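Local coordinates for protein histidine kinase (Synechocystis sp., PDB 5DFY) that senses light through a phycocyanobilin-binding GAF domain, the part held here, and probably passes the signal on as a phosphorelay histidine kinase, at residues E61-L65 with L66-R70; S88-Q91 with M92-P95; G116-R120 with N121-L125; D137-L140 with D141-R145. One frame throughout, in Å; residues are numbered along the deposited sequence.

From the N terminus the four contacts follow one another in series, none nested in or crossing another, all four lying within one GAF domain. Contact 1 ends helix 50-66 and leads into strand 70-76. Contact 2 turns the chain as it leaves strand 82-89, an outermost strand of the antiparallel sheet. The two touch: Arg63 probably hydrogen-bonds Ser88, and Arg70 the backbone oxygen of Glu94. On the opposite side of the chain's centre from contact 2, contact 3 closes the loop before strand 125-127. Contact 4 is helix 137-145. Contacts 3 and 4 do not touch each other, but both grip the phycocyanobilin.

Contact 1. Residues E61-L65 with L66-R70; sequences EVRHL and LSCDR
Arg63 reaches past the end of helix 50-66 and lies along the backbone of Cys68 and Asp69. With CG anti to the backbone N (chi1 -174°), the chain is thrown towards the residues that leave the helix. From CB the chain runs on so that Arg63 CG sits 3.3 Å from Cys68 O and Arg63 CD 3.7 Å from Asp69 O. A bend at chi3 then carries NE away to Ser88 OG on the neighbouring strand. At the tip NH1 donates to a water in the guanidinium plane, and that water donates in turn to Cys68 O. In the final part of helix 50-66, Leu66 N bonds back to Val62 O at 2.9 Å, nearly in line with the carbonyl. Beside this bond Val62 and Leu66 point the same way, Val62 CG1 to Leu66 CD1 at 3.8 Å, packed against helix 179-203. Ser67 turns the chain out with positive phi, and two further waters donate to His64 O and Leu65 O. Asp69 and Arg70 together face Tyr169 as a classic beta bulge. The chemistry is thus divided: hydrocarbon packs against helix 179-203, while waters take up the carbonyls of His64, Leu65 and Cys68, the last linked through its water to Arg63 NH1.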
loop_
_atom_site.group_PDB
_atom_site.type_symbol
_atom_site.label_atom_id
_atom_site.label_comp_id
_atom_site.label_asym_id
_atom_site.label_seq_id
_atom_site.Cartn_x
_atom_site.Cartn_y
_atom_site.Cartn_z
ATOM N N GLU A 61 -3.966 12.219 17.211
ATOM C CA GLU A 61 -5.300 11.678 17.013
ATOM C C GLU A 61 -5.522 10.426 17.871
ATOM O O GLU A 61 -6.551 10.306 18.541
ATOM C CB GLU A 61 -5.525 11.384 15.517
ATOM C CG GLU A 61 -6.858 10.697 15.196
ATOM C CD GLU A 61 -6.995 10.313 13.715
ATOM O OE1 GLU A 61 -5.997 9.880 13.090
ATOM O OE2 GLU A 61 -8.117 10.439 13.183
ATOM N N VAL A 62 -4.551 9.514 17.874
ATOM C CA VAL A 62 -4.649 8.311 18.691
ATOM C C VAL A 62 -4.801 8.682 20.161
ATOM O O VAL A 62 -5.654 8.144 20.863
ATOM C CB VAL A 62 -3.434 7.399 18.500
ATOM C CG1 VAL A 62 -3.468 6.246 19.485
ATOM C CG2 VAL A 62 -3.382 6.908 17.061
ATOM N N ARG A 63 -3.968 9.603 20.629
ATOM C CA ARG A 63 -3.944 9.915 22.048
ATOM C C ARG A 63 -5.284 10.527 22.432
ATOM O O ARG A 63 -5.820 10.228 23.497
ATOM C CB ARG A 63 -2.795 10.864 22.394
ATOM C CG ARG A 63 -2.677 11.067 23.919
ATOM C CD ARG A 63 -1.319 11.610 24.332
ATOM N NE ARG A 63 -1.037 12.946 23.819
ATOM C CZ ARG A 63 -1.460 14.083 24.374
ATOM N NH1 ARG A 63 -2.225 14.064 25.457
ATOM N NH2 ARG A 63 -1.113 15.246 23.837
ATOM N N HIS A 64 -5.801 11.363 21.538
ATOM C CA HIS A 64 -7.104 11.996 21.696
ATOM C C HIS A 64 -8.243 10.960 21.692
ATOM O O HIS A 64 -9.079 10.944 22.600
ATOM C CB HIS A 64 -7.282 13.033 20.583
ATOM C CG HIS A 64 -8.537 13.837 20.694
ATOM N ND1 HIS A 64 -9.447 13.943 19.664
ATOM C CD2 HIS A 64 -9.027 14.583 21.710
ATOM C CE1 HIS A 64 -10.451 14.714 20.045
ATOM N NE2 HIS A 64 -10.220 15.116 21.283
ATOM N N LEU A 65 -8.266 10.073 20.703
ATOM C CA LEU A 65 -9.367 9.123 20.589
ATOM C C LEU A 65 -9.383 8.056 21.656
ATOM O O LEU A 65 -10.460 7.652 22.105
ATOM C CB LEU A 65 -9.355 8.438 19.222
ATOM C CG LEU A 65 -9.634 9.357 18.038
ATOM C CD1 LEU A 65 -9.458 8.576 16.734
ATOM C CD2 LEU A 65 -11.032 9.933 18.110
ATOM N N LEU A 66 -8.204 7.566 22.041
ATOM C CA LEU A 66 -8.106 6.514 23.036
ATOM C C LEU A 66 -7.954 7.031 24.462
ATOM O O LEU A 66 -8.039 6.260 25.395
ATOM C CB LEU A 66 -6.928 5.594 22.739
ATOM C CG LEU A 66 -7.029 4.758 21.472
ATOM C CD1 LEU A 66 -5.820 3.850 21.335
ATOM C CD2 LEU A 66 -8.320 3.951 21.470
ATOM N N SER A 67 -7.722 8.317 24.624
ATOM C CA SER A 67 -7.467 8.851 25.956
ATOM C C SER A 67 -6.378 8.052 26.664
ATOM O O SER A 67 -6.501 7.724 27.842
ATOM C CB SER A 67 -8.745 8.838 26.796
ATOM O OG SER A 67 -9.704 9.715 26.250
ATOM N N CYS A 68 -5.322 7.718 25.942
ATOM C CA CYS A 68 -4.170 7.055 26.531
ATOM C C CYS A 68 -3.153 8.137 26.918
ATOM O O CYS A 68 -3.379 9.323 26.687
ATOM C CB CYS A 68 -3.568 6.024 25.578
ATOM S SG CYS A 68 -3.025 6.658 23.980
ATOM N N ASP A 69 -2.056 7.722 27.531
ATOM C CA ASP A 69 -1.083 8.663 28.082
ATOM C C ASP A 69 0.049 9.012 27.124
ATOM O O ASP A 69 0.557 10.136 27.130
ATOM C CB ASP A 69 -0.511 8.093 29.368
ATOM C CG ASP A 69 -1.562 7.959 30.444
ATOM O OD1 ASP A 69 -2.346 8.923 30.618
ATOM O OD2 ASP A 69 -1.612 6.903 31.089
ATOM N N ARG A 70 0.435 8.049 26.283
ATOM C CA ARG A 70 1.539 8.242 25.336
ATOM C C ARG A 70 1.223 7.487 24.059
ATOM O O ARG A 70 0.594 6.452 24.122
ATOM C CB ARG A 70 2.865 7.747 25.891
ATOM C CG ARG A 70 4.076 8.336 25.190
ATOM C CD ARG A 70 5.387 7.609 25.462
ATOM N NE ARG A 70 5.665 7.263 26.864
ATOM C CZ ARG A 70 6.222 8.065 27.767
ATOM N NH1 ARG A 70 6.409 7.594 28.983
ATOM N NH2 ARG A 70 6.581 9.308 27.481
HETATM O O HOH W 1 -3.584 12.014 27.166
HETATM O O HOH W 2 -9.009 12.343 25.028
HETATM O O HOH W 3 -11.391 8.236 24.820
#

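Contact 2. Residues S88-Q91 with M92-P95; sequences SVAQ and MWEP
A type I beta turn from Ala90 to Trp93 swings the chain out of strand 82-89 at the edge of the GAF-domain sheet. Its closing bond runs from Trp93 N to Ala90 O, 3.2 Å long and almost straight at the hydrogen (170°), although the donor stands above the carbonyl plane. Apolar contacts bind the turn on the side of the indole. Ala90 CB meets Trp93 CD1 at 3.8 Å, and Val89 CG2 lies 3.9 Å from Trp93 CB, the two side chains crossing obliquely. The other valine branch, Val89 CG1, reaches Pro95 CB at 4.1 Å; chi1 of 62° sets CG2 anti to the backbone N, against Trp93, and turns CG1 to Pro95. Met92 CG rests over one face of the indole, towards its rim. Beyond the turn the ring packs on Asp69, Glu147 and Asn171, so it joins this loop to the bulge that opens strand 70-76. An alanine in place of Trp93 would probably open a gap beside Ala90 CB and Val89 CG2 and lose the packing on Asp69. One water bridges the turn, donating to Gln91 O at 2.9 Å and Trp93 O at 2.5 Å.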
loop_
_atom_site.group_PDB
_atom_site.type_symbol
_atom_site.label_atom_id
_atom_site.label_comp_id
_atom_site.label_asym_id
_atom_site.label_seq_id
_atom_site.Cartn_x
_atom_site.Cartn_y
_atom_site.Cartn_z
ATOM N N SER A 88 3.601 11.424 21.007
ATOM C CA SER A 88 2.576 12.312 21.535
ATOM C C SER A 88 2.376 11.901 22.988
ATOM O O SER A 88 2.076 10.747 23.259
ATOM C CB SER A 88 1.264 12.204 20.750
ATOM O OG SER A 88 0.242 13.034 21.262
ATOM N N VAL A 89 2.554 12.832 23.919
ATOM C CA VAL A 89 2.461 12.503 25.326
ATOM C C VAL A 89 1.768 13.620 26.104
ATOM O O VAL A 89 1.953 14.811 25.803
ATOM C CB VAL A 89 3.865 12.219 25.902
ATOM C CG1 VAL A 89 4.786 13.440 25.813
ATOM C CG2 VAL A 89 3.795 11.717 27.341
ATOM N N ALA A 90 0.950 13.231 27.084
ATOM C CA ALA A 90 0.295 14.215 27.951
ATOM C C ALA A 90 1.347 14.891 28.830
ATOM O O ALA A 90 2.354 14.281 29.192
ATOM C CB ALA A 90 -0.775 13.558 28.804
ATOM N N GLN A 91 1.107 16.149 29.171
ATOM C CA GLN A 91 2.118 16.966 29.839
ATOM C C GLN A 91 2.558 16.431 31.211
ATOM O O GLN A 91 3.672 16.752 31.675
ATOM C CB GLN A 91 1.626 18.399 30.009
ATOM C CG GLN A 91 0.521 18.549 30.998
ATOM C CD GLN A 91 0.030 19.987 31.059
ATOM O OE1 GLN A 91 0.799 20.903 31.348
ATOM N NE2 GLN A 91 -1.240 20.184 30.765
ATOM N N MET A 92 1.712 15.638 31.860
ATOM C CA MET A 92 2.023 15.173 33.214
ATOM C C MET A 92 3.099 14.089 33.279
ATOM O O MET A 92 3.573 13.744 34.369
ATOM C CB MET A 92 0.760 14.655 33.932
ATOM C CG MET A 92 0.165 13.416 33.325
ATOM S SD MET A 92 -1.365 12.842 34.104
ATOM C CE MET A 92 -0.732 12.129 35.623
ATOM N N TRP A 93 3.492 13.537 32.125
ATOM C CA TRP A 93 4.494 12.480 32.070
ATOM C C TRP A 93 5.810 12.961 31.516
ATOM O O TRP A 93 5.838 13.798 30.610
ATOM C CB TRP A 93 4.005 11.319 31.193
ATOM C CG TRP A 93 2.614 10.907 31.474
ATOM C CD1 TRP A 93 1.522 11.211 30.721
ATOM C CD2 TRP A 93 2.129 10.161 32.602
ATOM N NE1 TRP A 93 0.390 10.693 31.295
ATOM C CE2 TRP A 93 0.736 10.028 32.440
ATOM C CE3 TRP A 93 2.737 9.575 33.726
ATOM C CZ2 TRP A 93 -0.053 9.351 33.354
ATOM C CZ3 TRP A 93 1.947 8.899 34.625
ATOM C CH2 TRP A 93 0.565 8.806 34.443
ATOM N N GLU A 94 6.902 12.408 32.022
ATOM C CA GLU A 94 8.216 12.685 31.441
ATOM C C GLU A 94 8.223 12.210 29.984
ATOM O O GLU A 94 7.866 11.069 29.709
ATOM C CB GLU A 94 9.323 12.002 32.250
ATOM C CG GLU A 94 10.698 12.188 31.598
ATOM C CD GLU A 94 11.902 11.800 32.468
ATOM O OE1 GLU A 94 11.756 11.633 33.684
ATOM O OE2 GLU A 94 12.993 11.654 31.889
ATOM N N PRO A 95 8.623 13.087 29.056
ATOM C CA PRO A 95 8.647 12.649 27.652
ATOM C C PRO A 95 9.845 11.779 27.365
ATOM O O PRO A 95 10.860 11.879 28.074
ATOM C CB PRO A 95 8.731 13.959 26.878
ATOM C CG PRO A 95 9.474 14.882 27.812
ATOM C CD PRO A 95 9.026 14.488 29.204
HETATM O O HOH W 4 5.776 16.182 29.793
#

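Contact 3. Residues G116-R120 with N121-L125; sequences GGRYR and NHESL. With CYC (phycocyanobilin), chain B.
Arg118 folds back over the chain that follows it, its guanidinium held between Ser124 and a propionate of the phycocyanobilin. Two hydrogen bonds and a weaker third bind that propionate. Arg118 N donates almost straight (174°) to O2A at 3.0 Å, while Arg118 NE takes the other carboxylate oxygen, O1A, at 2.8 Å; NH2 adds a weak bond to O1A. Backbone and side chain thus share the two oxygens, which would probably hold the propionate from rotating. The remaining arm, Arg118 NH1, donates to Ser124 O at 3.2 Å, the oxygen tilted from the guanidinium plane. Along the backbone, Asn121 N bonds to Arg118 O and His122 N to Tyr119 O, the tight turns of a 3-10 segment. Gly117 O accepts from both Arg120 N and Arg120 NE, which arrive from opposite faces of its plane. Asn121 ND2 reaches Glu123 OE2 on its anti lone pair.

Charge acts more loosely: Glu123 OE1 is 4.4 Å from Arg118 NH1, well out of the guanidinium plane. Van der Waals contacts complete the site. Leu125 CD1 covers one face of the guanidinium, 3.7 Å from Arg118 NH1, as its CD2 touches the pigment's CAA. Arg118 CG stands over the centre of the Tyr119 ring, whose edge meets the pigment methyl CMA, 3.3 Å from Tyr119 OH. That hydroxyl hydrogen-bonds Thr153 O on strand 150-158, Leu125 pairs by its backbone with the same residue, and the tyrosine ring rests on Leu162 and Leu165 of strand 161-170.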
loop_
_atom_site.group_PDB
_atom_site.type_symbol
_atom_site.label_atom_id
_atom_site.label_comp_id
_atom_site.label_asym_id
_atom_site.label_seq_id
_atom_site.Cartn_x
_atom_site.Cartn_y
_atom_site.Cartn_z
ATOM N N GLY A 116 10.396 -8.726 12.988
ATOM C CA GLY A 116 9.109 -8.077 13.166
ATOM C C GLY A 116 8.078 -8.908 13.905
ATOM O O GLY A 116 7.020 -8.409 14.276
ATOM N N GLY A 117 8.359 -10.190 14.111
ATOM C CA GLY A 117 7.465 -11.032 14.890
ATOM C C GLY A 117 6.058 -11.132 14.330
ATOM O O GLY A 117 5.861 -11.265 13.115
ATOM N N ARG A 118 5.070 -11.058 15.223
ATOM C CA ARG A 118 3.674 -11.259 14.834
ATOM C C ARG A 118 3.207 -10.181 13.870
ATOM O O ARG A 118 2.242 -10.361 13.143
ATOM C CB ARG A 118 2.762 -11.282 16.062
ATOM C CG ARG A 118 2.563 -9.908 16.722
ATOM C CD ARG A 118 1.535 -9.999 17.827
ATOM N NE ARG A 118 2.028 -10.831 18.922
ATOM C CZ ARG A 118 1.257 -11.361 19.861
ATOM N NH1 ARG A 118 -0.055 -11.153 19.850
ATOM N NH2 ARG A 118 1.805 -12.108 20.810
ATOM N N TYR A 119 3.914 -9.056 13.869
ATOM C CA TYR A 119 3.513 -7.904 13.096
ATOM C C TYR A 119 3.661 -8.162 11.593
ATOM O O TYR A 119 2.944 -7.569 10.788
ATOM C CB TYR A 119 4.325 -6.693 13.554
ATOM C CG TYR A 119 3.995 -6.373 14.991
ATOM C CD1 TYR A 119 2.785 -5.806 15.308
ATOM C CD2 TYR A 119 4.869 -6.664 16.024
ATOM C CE1 TYR A 119 2.428 -5.541 16.602
ATOM C CE2 TYR A 119 4.513 -6.398 17.349
ATOM C CZ TYR A 119 3.292 -5.826 17.614
ATOM O OH TYR A 119 2.899 -5.523 18.904
ATOM N N ARG A 120 4.523 -9.115 11.239
ATOM C CA ARG A 120 4.649 -9.586 9.852
ATOM C C ARG A 120 3.309 -10.105 9.323
ATOM O O ARG A 120 3.035 -10.033 8.122
ATOM C CB ARG A 120 5.676 -10.704 9.756
ATOM C CG ARG A 120 7.106 -10.332 10.124
ATOM C CD ARG A 120 7.996 -11.604 10.234
ATOM N NE ARG A 120 7.695 -12.452 11.391
ATOM C CZ ARG A 120 8.355 -13.569 11.693
ATOM N NH1 ARG A 120 9.361 -13.979 10.925
ATOM N NH2 ARG A 120 8.022 -14.274 12.766
ATOM N N ASN A 121 2.497 -10.654 10.224
ATOM C CA ASN A 121 1.181 -11.202 9.882
ATOM C C ASN A 121 -0.004 -10.249 10.149
ATOM O O ASN A 121 -1.131 -10.684 10.275
ATOM C CB ASN A 121 0.958 -12.502 10.658
ATOM C CG ASN A 121 -0.187 -13.346 10.110
ATOM O OD1 ASN A 121 -0.395 -13.452 8.894
ATOM N ND2 ASN A 121 -0.941 -13.937 11.015
ATOM N N HIS A 122 0.258 -8.942 10.212
ATOM C CA HIS A 122 -0.790 -7.933 10.466
ATOM C C HIS A 122 -1.477 -8.105 11.820
ATOM O O HIS A 122 -2.630 -7.704 11.992
ATOM C CB HIS A 122 -1.839 -7.929 9.356
ATOM C CG HIS A 122 -1.278 -7.621 8.008
ATOM N ND1 HIS A 122 -1.274 -6.347 7.473
ATOM C CD2 HIS A 122 -0.704 -8.419 7.077
ATOM C CE1 HIS A 122 -0.722 -6.375 6.275
ATOM N NE2 HIS A 122 -0.361 -7.615 6.010
ATOM N N GLU A 123 -0.777 -8.703 12.774
ATOM C CA GLU A 123 -1.342 -8.952 14.096
ATOM C C GLU A 123 -0.969 -7.838 15.060
ATOM O O GLU A 123 0.081 -7.220 14.916
ATOM C CB GLU A 123 -0.840 -10.262 14.680
ATOM C CG GLU A 123 -1.331 -11.492 13.960
ATOM C CD GLU A 123 -0.689 -12.769 14.522
ATOM O OE1 GLU A 123 -0.437 -12.820 15.748
ATOM O OE2 GLU A 123 -0.416 -13.703 13.736
ATOM N N SER A 124 -1.788 -7.646 16.075
ATOM C CA SER A 124 -1.435 -6.701 17.123
ATOM C C SER A 124 -1.270 -7.402 18.465
ATOM O O SER A 124 -1.545 -8.588 18.597
ATOM C CB SER A 124 -2.463 -5.581 17.195
ATOM O OG SER A 124 -3.766 -6.044 17.391
ATOM N N LEU A 125 -0.757 -6.666 19.438
ATOM C CA LEU A 125 -0.629 -7.158 20.800
ATOM C C LEU A 125 -1.184 -6.095 21.742
ATOM O O LEU A 125 -0.750 -4.930 21.722
ATOM C CB LEU A 125 0.811 -7.494 21.146
ATOM C CG LEU A 125 1.064 -7.947 22.593
ATOM C CD1 LEU A 125 0.232 -9.169 22.940
ATOM C CD2 LEU A 125 2.539 -8.222 22.818
HETATM C CHA CYC B . 8.418 -9.109 22.738
HETATM N NA CYC B . 8.926 -6.649 22.370
HETATM C C1A CYC B . 8.127 -7.879 22.290
HETATM C C2A CYC B . 6.845 -7.507 21.601
HETATM C C3A CYC B . 6.873 -6.099 21.281
HETATM C C4A CYC B . 8.157 -5.569 21.768
HETATM C CMA CYC B . 5.771 -5.359 20.568
HETATM C CAA CYC B . 5.757 -8.505 21.246
HETATM C CBA CYC B . 6.304 -9.123 19.940
HETATM C CGA CYC B . 5.491 -10.264 19.330
HETATM O O1A CYC B . 4.613 -10.825 20.022
HETATM O O2A CYC B . 5.708 -10.675 18.138
HETATM C CHB CYC B . 8.746 -4.206 21.653
HETATM N NB CYC B . 6.669 -2.869 22.097
HETATM C C1B CYC B . 8.045 -3.088 21.569
HETATM C C2B CYC B . 8.512 -1.835 20.963
HETATM C C3B CYC B . 7.507 -0.869 21.099
HETATM C C4B CYC B . 6.351 -1.450 21.818
HETATM C CMB CYC B . 9.871 -1.679 20.316
HETATM C CAB CYC B . 7.563 0.574 20.610
HETATM C CBB CYC B . 6.565 0.781 19.480
HETATM O OB CYC B . 5.302 -0.939 22.130
HETATM N NC CYC B . 12.936 -6.707 24.731
HETATM C C1C CYC B . 13.654 -5.841 25.246
HETATM C C2C CYC B . 15.054 -6.585 25.910
HETATM C C3C CYC B . 15.162 -7.721 25.275
HETATM C C4C CYC B . 13.630 -8.083 24.902
HETATM C CMC CYC B . 16.284 -5.610 25.833
HETATM C CAC CYC B . 15.863 -8.967 26.053
HETATM C CBC CYC B . 17.352 -8.716 26.117
HETATM O OC CYC B . 13.439 -4.645 25.293
HETATM C CHD CYC B . 13.148 -9.314 24.673
HETATM N ND CYC B . 10.873 -8.736 23.608
HETATM C C1D CYC B . 11.749 -9.588 24.224
HETATM C C2D CYC B . 11.154 -10.804 24.398
HETATM C C3D CYC B . 9.903 -10.725 23.878
HETATM C C4D CYC B . 9.733 -9.436 23.385
HETATM C CMD CYC B . 11.843 -11.997 25.045
HETATM C CAD CYC B . 8.880 -11.832 23.840
HETATM C CBD CYC B . 7.876 -11.676 24.964
HETATM C CGD CYC B . 8.567 -11.878 26.301
HETATM O O1D CYC B . 8.755 -10.911 27.089
HETATM O O2D CYC B . 8.972 -13.022 26.647
#

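Contact 4. Residues D137-L140 with D141-R145; sequences DCHL and DNLRR. With CYC (phycocyanobilin), chain B.
His139, with CG anti to its own N (chi1 -178°), and Leu143, with CG turned away from its carbonyl carbon (chi1 -68°), meet one turn apart on helix 137-145, the short helix of the bilin-binding GAF domain that carries the chromophore-bearing cysteine. Leu143 CD1 lies over one face of the imidazole, a CH-pi contact 4.0 Å from the His139 centroid. The opposite face looks onto the pigment nitrogens NA and ND, so the ring is sandwiched between leucine and tetrapyrrole. In the plane of the ring, His139 ND1 donates to the propionate oxygen O1D at 2.9 Å. An alanine at His139 would probably leave that propionate without this donor and open a gap between Leu143 and the pigment.

Cys138 SG is bonded covalently to CAC of the phycocyanobilin. Helical bonds from Leu143 N to His139 O and Arg144 N to Leu140 O set these side chains one turn apart. Leu140 CD2 covers one face of the Arg144 guanidinium, 3.7 Å from Arg144 NH2, which also forms a salt bridge with Glu131. Asn142 ND2 reaches the pigment's lactam oxygen OC at 2.7 Å (165° at the hydrogen), while Asn142 OD1 accepts from Arg145 NH1 at 2.9 Å.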
loop_
_atom_site.group_PDB
_atom_site.type_symbol
_atom_site.label_atom_id
_atom_site.label_comp_id
_atom_site.label_asym_id
_atom_site.label_seq_id
_atom_site.Cartn_x
_atom_site.Cartn_y
_atom_site.Cartn_z
ATOM N N ASP A 137 12.323 -10.718 31.731
ATOM C CA ASP A 137 12.776 -9.577 32.526
ATOM C C ASP A 137 13.369 -8.433 31.704
ATOM O O ASP A 137 13.098 -7.273 31.986
ATOM C CB ASP A 137 13.804 -10.034 33.557
ATOM C CG ASP A 137 13.162 -10.697 34.760
ATOM O OD1 ASP A 137 11.941 -10.962 34.728
ATOM O OD2 ASP A 137 13.887 -10.960 35.741
ATOM N N CYS A 138 14.176 -8.735 30.697
ATOM C CA CYS A 138 14.796 -7.660 29.925
ATOM C C CYS A 138 13.721 -6.812 29.229
ATOM O O CYS A 138 13.918 -5.621 29.006
ATOM C CB CYS A 138 15.791 -8.217 28.901
ATOM S SG CYS A 138 15.099 -9.335 27.666
ATOM N N HIS A 139 12.592 -7.441 28.911
ATOM C CA HIS A 139 11.478 -6.779 28.225
ATOM C C HIS A 139 10.716 -5.921 29.241
ATOM O O HIS A 139 10.492 -4.726 29.007
ATOM C CB HIS A 139 10.583 -7.840 27.564
ATOM C CG HIS A 139 9.423 -7.298 26.787
ATOM N ND1 HIS A 139 8.391 -8.103 26.364
ATOM C CD2 HIS A 139 9.149 -6.056 26.318
ATOM C CE1 HIS A 139 7.511 -7.378 25.691
ATOM N NE2 HIS A 139 7.951 -6.133 25.643
ATOM N N LEU A 140 10.351 -6.530 30.370
ATOM C CA LEU A 140 9.662 -5.816 31.444
ATOM C C LEU A 140 10.473 -4.624 31.931
ATOM O O LEU A 140 9.911 -3.579 32.262
ATOM C CB LEU A 140 9.364 -6.766 32.616
ATOM C CG LEU A 140 8.612 -6.154 33.797
ATOM C CD1 LEU A 140 7.354 -5.440 33.332
ATOM C CD2 LEU A 140 8.259 -7.213 34.842
ATOM N N ASP A 141 11.795 -4.763 31.975
ATOM C CA ASP A 141 12.639 -3.670 32.437
ATOM C C ASP A 141 12.493 -2.480 31.511
ATOM O O ASP A 141 12.457 -1.338 31.968
ATOM C CB ASP A 141 14.111 -4.082 32.522
ATOM C CG ASP A 141 14.381 -5.096 33.637
ATOM O OD1 ASP A 141 13.548 -5.221 34.567
ATOM O OD2 ASP A 141 15.438 -5.764 33.577
ATOM N N ASN A 142 12.410 -2.731 30.207
ATOM C CA ASN A 142 12.268 -1.629 29.278
ATOM C C ASN A 142 10.872 -1.035 29.343
ATOM O O ASN A 142 10.720 0.169 29.210
ATOM C CB ASN A 142 12.600 -2.069 27.851
ATOM C CG ASN A 142 14.030 -1.740 27.467
ATOM O OD1 ASN A 142 14.654 -0.853 28.052
ATOM N ND2 ASN A 142 14.556 -2.448 26.481
ATOM N N LEU A 143 9.859 -1.867 29.559
ATOM C CA LEU A 143 8.501 -1.356 29.718
ATOM C C LEU A 143 8.445 -0.409 30.917
ATOM O O LEU A 143 7.919 0.698 30.812
ATOM C CB LEU A 143 7.502 -2.496 29.863
ATOM C CG LEU A 143 7.327 -3.331 28.577
ATOM C CD1 LEU A 143 6.746 -4.696 28.872
ATOM C CD2 LEU A 143 6.424 -2.585 27.591
ATOM N N ARG A 144 8.997 -0.836 32.048
ATOM C CA ARG A 144 9.048 0.026 33.231
ATOM C C ARG A 144 9.836 1.306 32.986
ATOM O O ARG A 144 9.428 2.394 33.400
ATOM C CB ARG A 144 9.660 -0.745 34.403
ATOM C CG ARG A 144 8.806 -1.867 34.882
ATOM C CD ARG A 144 9.611 -2.731 35.832
ATOM N NE ARG A 144 8.753 -3.631 36.573
ATOM C CZ ARG A 144 9.206 -4.546 37.420
ATOM N NH1 ARG A 144 10.506 -4.684 37.608
ATOM N NH2 ARG A 144 8.354 -5.327 38.063
ATOM N N ARG A 145 10.965 1.182 32.297
ATOM C CA ARG A 145 11.821 2.322 31.998
ATOM C C ARG A 145 11.062 3.389 31.213
ATOM O O ARG A 145 11.237 4.594 31.423
ATOM C CB ARG A 145 13.056 1.832 31.222
ATOM C CG ARG A 145 13.961 2.876 30.649
ATOM C CD ARG A 145 15.047 2.169 29.803
ATOM N NE ARG A 145 15.728 3.090 28.903
ATOM C CZ ARG A 145 16.211 2.771 27.703
ATOM N NH1 ARG A 145 16.090 1.540 27.218
ATOM N NH2 ARG A 145 16.808 3.705 26.973
HETATM C CHA CYC B . 8.418 -9.109 22.738
HETATM N NA CYC B . 8.926 -6.649 22.370
HETATM C C1A CYC B . 8.127 -7.879 22.290
HETATM C C2A CYC B . 6.845 -7.507 21.601
HETATM C C3A CYC B . 6.873 -6.099 21.281
HETATM C C4A CYC B . 8.157 -5.569 21.768
HETATM C CMA CYC B . 5.771 -5.359 20.568
HETATM C CAA CYC B . 5.757 -8.505 21.246
HETATM C CBA CYC B . 6.304 -9.123 19.940
HETATM C CGA CYC B . 5.491 -10.264 19.330
HETATM O O1A CYC B . 4.613 -10.825 20.022
HETATM O O2A CYC B . 5.708 -10.675 18.138
HETATM C CHB CYC B . 8.746 -4.206 21.653
HETATM N NB CYC B . 6.669 -2.869 22.097
HETATM C C1B CYC B . 8.045 -3.088 21.569
HETATM C C2B CYC B . 8.512 -1.835 20.963
HETATM C C3B CYC B . 7.507 -0.869 21.099
HETATM C C4B CYC B . 6.351 -1.450 21.818
HETATM C CMB CYC B . 9.871 -1.679 20.316
HETATM C CAB CYC B . 7.563 0.574 20.610
HETATM C CBB CYC B . 6.565 0.781 19.480
HETATM O OB CYC B . 5.302 -0.939 22.130
HETATM N NC CYC B . 12.936 -6.707 24.731
HETATM C C1C CYC B . 13.654 -5.841 25.246
HETATM C C2C CYC B . 15.054 -6.585 25.910
HETATM C C3C CYC B . 15.162 -7.721 25.275
HETATM C C4C CYC B . 13.630 -8.083 24.902
HETATM C CMC CYC B . 16.284 -5.610 25.833
HETATM C CAC CYC B . 15.863 -8.967 26.053
HETATM C CBC CYC B . 17.352 -8.716 26.117
HETATM O OC CYC B . 13.439 -4.645 25.293
HETATM C CHD CYC B . 13.148 -9.314 24.673
HETATM N ND CYC B . 10.873 -8.736 23.608
HETATM C C1D CYC B . 11.749 -9.588 24.224
HETATM C C2D CYC B . 11.154 -10.804 24.398
HETATM C C3D CYC B . 9.903 -10.725 23.878
HETATM C C4D CYC B . 9.733 -9.436 23.385
HETATM C CMD CYC B . 11.843 -11.997 25.045
HETATM C CAD CYC B . 8.880 -11.832 23.840
HETATM C CBD CYC B . 7.876 -11.676 24.964
HETATM C CGD CYC B . 8.567 -11.878 26.301
HETATM O O1D CYC B . 8.755 -10.911 27.089
HETATM O O2D CYC B . 8.972 -13.022 26.647
#